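TRAP dicarboxylate transporter-DctP subunit (Rhodobacter sphaeroides, PDB 4PE3) probably binds a small, likely carboxylate-bearing solute in the periplasm and hands it to a TRAP-type membrane transporter. Local coordinates at residues A[150-155]-A[239-244]; A[164-169]-A[298-303]. One frame throughout, in Å; residues are numbered along the deposited sequence.

How the contacts relate
The centres of the two contacts are about 21 Å apart; contact 1 is at the middle of the chain, contact 2 toward its periphery, though most of its touching residues are buried as well. In contact 1, 150-155 leaves strand 144-150 while 239-244 enters the neighbouring strand 243-248, so they run antiparallel, held mostly by backbone bonds and short apolar side chains, with a zinc ion at one end. Contact 2 joins the loop between strands 157-159 and 173-175 to the lead-in of helix 302-320, and there side chains do the work: a histidine-carboxylate bond and a tryptophan ring. Zinc ions sit at its margin, on acidic residues that do not touch across the contact.

Contact 1. Residues A[150-155]-A[239-244]; sequences STPGLE and SLPLVE. With ZN (zinc ion), chain F.
Thr151 and Leu240 meet at about a right angle in the tightly packed middle of this contact. Leu240 CD2 presses on Thr151 OG1 at 3.4 Å, while its other methyl, CD1, lies against Leu154 CB. The Thr151 hydroxyl, turned anti to the backbone N (chi1 -180°), donates in the carbonyl plane to Pro241 O, OG1 to O 2.8 Å, and also accepts from Gly153 N, closing an ST turn. Both hydrogen-bonding roles of this buried oxygen are thus filled. Met122 of helix 119-128 touches both side chains. Next door, Pro152 CD packs on Val243 CG2 at 3.7 Å and its CG on Pro241 CB.

Ser150 and Val243 form an antiparallel hydrogen-bonded pair, Ser150 N to Val243 O 2.8 Å, where strands 144-150 and 243-248 adjoin in the five-stranded sheet; one chain leaves this sheet for strand 157-159 of the other and its partner comes in toward strand 243-248, consistent with the crossovers linking the two lobes of solute-binding proteins.

The opposite end is wetter. Glu155 N gives a nearly straight bond to Ser239 O (2.9 Å, 175° at the hydrogen), and a water joins Glu155 O to Ser239 N. The Glu155 carboxylate grips zinc with both oxygens, OE1 and OE2 each 2.1 Å from the metal, alongside two waters, the Asp213 carboxylate and the backbone carbonyl of Tyr214. Ser239 OG reaches one of those waters and Asn111.

Contact 2. Residues A[164-169]-A[298-303]; sequences DTVEDL and HDWSDE. With ZN (zinc ion), chain N; ZN (zinc ion), chain O.
Asp164 and His298 supply the polar link: His298 ND1 donates to Asp164 OD1 over 2.6 Å, nearly straight at 169°. The oxygen lies in the imidazole plane at the ring edge, yet the N-H comes to it from above the carboxylate, whose plane is turned 49° from the ring. With CG anti to its own carbonyl carbon (chi1 -68°), Asp164 brings its carboxylate round to the histidine. His231 holds the far nitrogen, NE2, so the ring is fixed at both ends. A lysine in place of Asp164 would probably leave His298 ND1 without its acceptor and set a positive charge against the imidazole.

Waters add a second polar layer. One accepts from Ser301 N and donates to Asp164 O, bridging the backbones; another donates to Asp164 OD1.

Trp300 carries the packing: the Asp164-Thr165 backbone crosses one face of its indole, Thr165 C 4.2 Å above the plane and offset toward the rim. Leu169 CD1 meets CH2 of Trp300 at the ring edge, 4.1 Å away, and Val166 CG2 comes obliquely to CZ3.

Within 164-169, Asp168 OD2 accepts from Asp164 N and Thr165 N while binding a zinc ion at 2.3 Å.

Around the contact, Phe237 stacks on Trp300, Leu163 O accepts from Trp300 NE1, and helix 302-320, N-capped by Ser301, lays Phe308 and Ile311 against Leu169 and Val166 of the loop between strands 157-159 and 173-175.

Contact 1. Residues A[150-155]-A[239-244]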
loop_
_atom_site.group_PDB
_atom_site.type_symbol
_atom_site.label_atom_id
_atom_site.label_comp_id
_atom_site.label_asym_id
_atom_site.label_seq_id
_atom_site.Cartn_x
_atom_site.Cartn_y
_atom_site.Cartn_z
ATOM N N SER A 150 -4.779 5.275 3.565
ATOM C CA SER A 150 -4.982 5.425 2.139
ATOM C C SER A 150 -4.000 4.510 1.447
ATOM O O SER A 150 -3.287 3.770 2.093
ATOM C CB SER A 150 -4.748 6.877 1.759
ATOM O OG SER A 150 -3.491 7.338 2.235
ATOM N N THR A 151 -3.975 4.540 0.118
ATOM C CA THR A 151 -3.000 3.760 -0.625
ATOM C C THR A 151 -2.702 4.368 -2.003
ATOM O O THR A 151 -3.577 4.942 -2.625
ATOM C CB THR A 151 -3.511 2.304 -0.786
ATOM O OG1 THR A 151 -2.558 1.519 -1.516
ATOM C CG2 THR A 151 -4.819 2.297 -1.523
ATOM N N PRO A 152 -1.472 4.198 -2.486
ATOM C CA PRO A 152 -1.204 4.530 -3.892
ATOM C C PRO A 152 -1.652 3.415 -4.851
ATOM O O PRO A 152 -1.447 3.533 -6.068
ATOM C CB PRO A 152 0.313 4.663 -3.931
ATOM C CG PRO A 152 0.775 3.721 -2.852
ATOM C CD PRO A 152 -0.242 3.842 -1.760
ATOM N N GLY A 153 -2.224 2.337 -4.319
ATOM C CA GLY A 153 -2.889 1.350 -5.159
ATOM C C GLY A 153 -2.393 -0.076 -5.033
ATOM O O GLY A 153 -1.235 -0.323 -4.697
ATOM N N LEU A 154 -3.297 -1.011 -5.282
ATOM C CA LEU A 154 -2.915 -2.412 -5.454
ATOM C C LEU A 154 -2.173 -2.519 -6.777
ATOM O O LEU A 154 -2.699 -2.094 -7.825
ATOM C CB LEU A 154 -4.155 -3.284 -5.464
ATOM C CG LEU A 154 -3.951 -4.751 -5.802
ATOM C CD1 LEU A 154 -3.008 -5.437 -4.824
ATOM C CD2 LEU A 154 -5.312 -5.443 -5.876
ATOM N N GLU A 155 -0.950 -3.031 -6.740
ATOM C CA GLU A 155 -0.148 -3.191 -7.957
ATOM C C GLU A 155 -0.710 -4.300 -8.816
ATOM O O GLU A 155 -1.324 -5.233 -8.290
ATOM C CB GLU A 155 1.309 -3.481 -7.598
ATOM C CG GLU A 155 2.013 -2.344 -6.824
ATOM C CD GLU A 155 3.518 -2.469 -6.847
ATOM O OE1 GLU A 155 4.032 -3.466 -7.343
ATOM O OE2 GLU A 155 4.216 -1.562 -6.338
ATOM N N SER A 239 1.080 -6.752 -3.750
ATOM C CA SER A 239 1.621 -5.521 -3.196
ATOM C C SER A 239 0.573 -4.411 -3.144
ATOM O O SER A 239 0.058 -3.986 -4.183
ATOM C CB SER A 239 2.815 -5.047 -4.001
ATOM O OG SER A 239 3.300 -3.853 -3.385
ATOM N N LEU A 240 0.249 -3.944 -1.944
ATOM C CA LEU A 240 -0.751 -2.920 -1.747
ATOM C C LEU A 240 -0.265 -2.052 -0.581
ATOM O O LEU A 240 -0.599 -2.323 0.579
ATOM C CB LEU A 240 -2.114 -3.558 -1.454
ATOM C CG LEU A 240 -3.357 -2.690 -1.670
ATOM C CD1 LEU A 240 -4.634 -3.553 -1.688
ATOM C CD2 LEU A 240 -3.448 -1.633 -0.605
ATOM N N PRO A 241 0.559 -1.036 -0.861
ATOM C CA PRO A 241 1.179 -0.277 0.229
ATOM C C PRO A 241 0.202 0.574 1.046
ATOM O O PRO A 241 -0.725 1.174 0.517
ATOM C CB PRO A 241 2.188 0.622 -0.486
ATOM C CG PRO A 241 2.402 -0.010 -1.825
ATOM C CD PRO A 241 1.136 -0.708 -2.175
ATOM N N LEU A 242 0.433 0.618 2.354
ATOM C CA LEU A 242 -0.361 1.415 3.289
ATOM C C LEU A 242 0.265 2.791 3.438
ATOM O O LEU A 242 1.439 2.908 3.776
ATOM C CB LEU A 242 -0.419 0.719 4.655
ATOM C CG LEU A 242 -1.408 1.199 5.702
ATOM C CD1 LEU A 242 -1.656 0.155 6.777
ATOM C CD2 LEU A 242 -0.874 2.450 6.349
ATOM N N VAL A 243 -0.529 3.813 3.146
ATOM C CA VAL A 243 -0.143 5.201 3.412
ATOM C C VAL A 243 -0.970 5.691 4.591
ATOM O O VAL A 243 -2.202 5.579 4.609
ATOM C CB VAL A 243 -0.345 6.075 2.166
ATOM C CG1 VAL A 243 -0.378 7.529 2.508
ATOM C CG2 VAL A 243 0.755 5.781 1.191
ATOM N N GLU A 244 -0.280 6.116 5.640
ATOM C CA GLU A 244 -0.963 6.589 6.834
ATOM C C GLU A 244 -1.153 8.099 6.801
ATOM O O GLU A 244 -0.290 8.827 6.272
ATOM C CB GLU A 244 -0.164 6.238 8.095
ATOM C CG GLU A 244 1.210 6.900 8.203
ATOM C CD GLU A 244 1.941 6.517 9.472
ATOM O OE1 GLU A 244 2.722 5.542 9.444
ATOM O OE2 GLU A 244 1.743 7.191 10.522
HETATM ZN ZN ZN F . 5.913 -2.754 -6.864
HETATM O O HOH W 1 0.106 -6.759 -6.463
HETATM O O HOH W 2 5.730 -3.458 -4.896
HETATM O O HOH W 3 7.266 -1.296 -6.689
#

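Contact 2. Residues A[164-169]-A[298-303]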
loop_
_atom_site.group_PDB
_atom_site.type_symbol
_atom_site.label_atom_id
_atom_site.label_comp_id
_atom_site.label_asym_id
_atom_site.label_seq_id
_atom_site.Cartn_x
_atom_site.Cartn_y
_atom_site.Cartn_z
ATOM N N ASP A 164 -2.156 -18.518 -14.146
ATOM C CA ASP A 164 -3.512 -18.591 -13.617
ATOM C C ASP A 164 -3.567 -19.219 -12.238
ATOM O O ASP A 164 -4.595 -19.112 -11.572
ATOM C CB ASP A 164 -4.416 -19.364 -14.574
ATOM C CG ASP A 164 -4.642 -18.595 -15.862
ATOM O OD1 ASP A 164 -5.266 -17.510 -15.820
ATOM O OD2 ASP A 164 -4.137 -19.030 -16.909
ATOM N N THR A 165 -2.484 -19.866 -11.813
ATOM C CA THR A 165 -2.452 -20.504 -10.496
ATOM C C THR A 165 -1.133 -20.186 -9.799
ATOM O O THR A 165 -0.150 -19.799 -10.451
ATOM C CB THR A 165 -2.562 -22.026 -10.594
ATOM O OG1 THR A 165 -1.356 -22.524 -11.182
ATOM C CG2 THR A 165 -3.796 -22.450 -11.414
ATOM N N VAL A 166 -1.093 -20.383 -8.484
ATOM C CA VAL A 166 0.135 -20.196 -7.763
ATOM C C VAL A 166 1.215 -21.141 -8.265
ATOM O O VAL A 166 2.396 -20.798 -8.281
ATOM C CB VAL A 166 -0.080 -20.377 -6.263
ATOM C CG1 VAL A 166 1.225 -20.276 -5.531
ATOM C CG2 VAL A 166 -1.077 -19.362 -5.743
ATOM N N GLU A 167 0.804 -22.348 -8.660
ATOM C CA GLU A 167 1.727 -23.335 -9.185
ATOM C C GLU A 167 2.470 -22.829 -10.423
ATOM O O GLU A 167 3.617 -23.217 -10.671
ATOM C CB GLU A 167 0.960 -24.622 -9.539
ATOM C CG GLU A 167 0.507 -25.486 -8.331
ATOM C CD GLU A 167 -0.737 -24.964 -7.600
ATOM O OE1 GLU A 167 -1.419 -24.030 -8.066
ATOM O OE2 GLU A 167 -1.048 -25.517 -6.529
ATOM N N ASP A 168 1.822 -21.962 -11.199
ATOM C CA ASP A 168 2.460 -21.398 -12.379
ATOM C C ASP A 168 3.686 -20.540 -12.042
ATOM O O ASP A 168 4.492 -20.262 -12.915
ATOM C CB ASP A 168 1.453 -20.608 -13.207
ATOM C CG ASP A 168 0.400 -21.488 -13.877
ATOM O OD1 ASP A 168 0.656 -22.688 -14.192
ATOM O OD2 ASP A 168 -0.715 -20.988 -14.124
ATOM N N LEU A 169 3.850 -20.125 -10.796
ATOM C CA LEU A 169 4.999 -19.308 -10.434
ATOM C C LEU A 169 6.303 -20.090 -10.302
ATOM O O LEU A 169 7.384 -19.503 -10.271
ATOM C CB LEU A 169 4.716 -18.612 -9.108
ATOM C CG LEU A 169 3.648 -17.524 -9.105
ATOM C CD1 LEU A 169 3.375 -17.098 -7.642
ATOM C CD2 LEU A 169 4.042 -16.334 -9.963
ATOM N N HIS A 298 -5.211 -11.665 -16.773
ATOM C CA HIS A 298 -5.629 -12.782 -15.916
ATOM C C HIS A 298 -6.102 -12.265 -14.575
ATOM O O HIS A 298 -5.392 -11.514 -13.913
ATOM C CB HIS A 298 -4.458 -13.709 -15.670
ATOM C CG HIS A 298 -3.886 -14.304 -16.907
ATOM N ND1 HIS A 298 -4.096 -15.623 -17.237
ATOM C CD2 HIS A 298 -3.107 -13.792 -17.889
ATOM C CE1 HIS A 298 -3.475 -15.905 -18.360
ATOM N NE2 HIS A 298 -2.872 -14.810 -18.776
ATOM N N ASP A 299 -7.305 -12.660 -14.172
ATOM C CA ASP A 299 -7.847 -12.345 -12.843
ATOM C C ASP A 299 -7.867 -13.638 -12.024
ATOM O O ASP A 299 -8.728 -14.503 -12.236
ATOM C CB ASP A 299 -9.259 -11.769 -12.997
ATOM C CG ASP A 299 -9.936 -11.409 -11.663
ATOM O OD1 ASP A 299 -9.329 -11.381 -10.588
ATOM O OD2 ASP A 299 -11.150 -11.151 -11.693
ATOM N N TRP A 300 -6.895 -13.812 -11.136
ATOM C CA TRP A 300 -6.788 -15.067 -10.390
ATOM C C TRP A 300 -8.078 -15.329 -9.623
ATOM O O TRP A 300 -8.691 -14.410 -9.091
ATOM C CB TRP A 300 -5.604 -15.025 -9.429
ATOM C CG TRP A 300 -4.276 -15.305 -10.022
ATOM C CD1 TRP A 300 -3.969 -15.426 -11.354
ATOM C CD2 TRP A 300 -3.052 -15.519 -9.311
ATOM N NE1 TRP A 300 -2.634 -15.707 -11.500
ATOM C CE2 TRP A 300 -2.050 -15.760 -10.264
ATOM C CE3 TRP A 300 -2.707 -15.530 -7.958
ATOM C CZ2 TRP A 300 -0.741 -16.036 -9.911
ATOM C CZ3 TRP A 300 -1.406 -15.769 -7.616
ATOM C CH2 TRP A 300 -0.434 -16.032 -8.588
ATOM N N SER A 301 -8.501 -16.593 -9.578
ATOM C CA SER A 301 -9.682 -16.935 -8.798
ATOM C C SER A 301 -9.492 -16.659 -7.317
ATOM O O SER A 301 -8.377 -16.564 -6.811
ATOM C CB SER A 301 -10.012 -18.407 -8.980
ATOM O OG SER A 301 -8.961 -19.193 -8.461
ATOM N N ASP A 302 -10.600 -16.557 -6.606
ATOM C CA ASP A 302 -10.537 -16.442 -5.158
ATOM C C ASP A 302 -9.718 -17.571 -4.518
ATOM O O ASP A 302 -8.979 -17.339 -3.559
ATOM C CB ASP A 302 -11.942 -16.439 -4.558
ATOM C CG ASP A 302 -12.708 -15.177 -4.873
ATOM O OD1 ASP A 302 -12.103 -14.217 -5.398
ATOM O OD2 ASP A 302 -13.917 -15.136 -4.572
ATOM N N GLU A 303 -9.912 -18.791 -5.008
ATOM C CA GLU A 303 -9.173 -19.944 -4.495
ATOM C C GLU A 303 -7.670 -19.820 -4.699
ATOM O O GLU A 303 -6.886 -20.153 -3.824
ATOM C CB GLU A 303 -9.679 -21.260 -5.119
ATOM C CG GLU A 303 -10.077 -21.202 -6.607
ATOM C CD GLU A 303 -9.142 -21.988 -7.550
ATOM O OE1 GLU A 303 -8.220 -22.683 -7.072
ATOM O OE2 GLU A 303 -9.327 -21.918 -8.787
HETATM ZN ZN ZN N . -1.698 -22.620 -15.472
HETATM ZN ZN ZN O . -11.582 -10.895 -9.775
HETATM O O HOH W 4 -7.082 -18.240 -11.526
HETATM O O HOH W 5 -6.631 -16.370 -13.837
HETATM O O HOH W 6 -1.790 -20.864 -17.336
HETATM O O HOH W 7 -10.204 -10.715 -8.252
HETATM O O HOH W 8 -11.650 -8.803 -10.202
HETATM O O HOH W 9 -12.416 -12.761 -9.631
#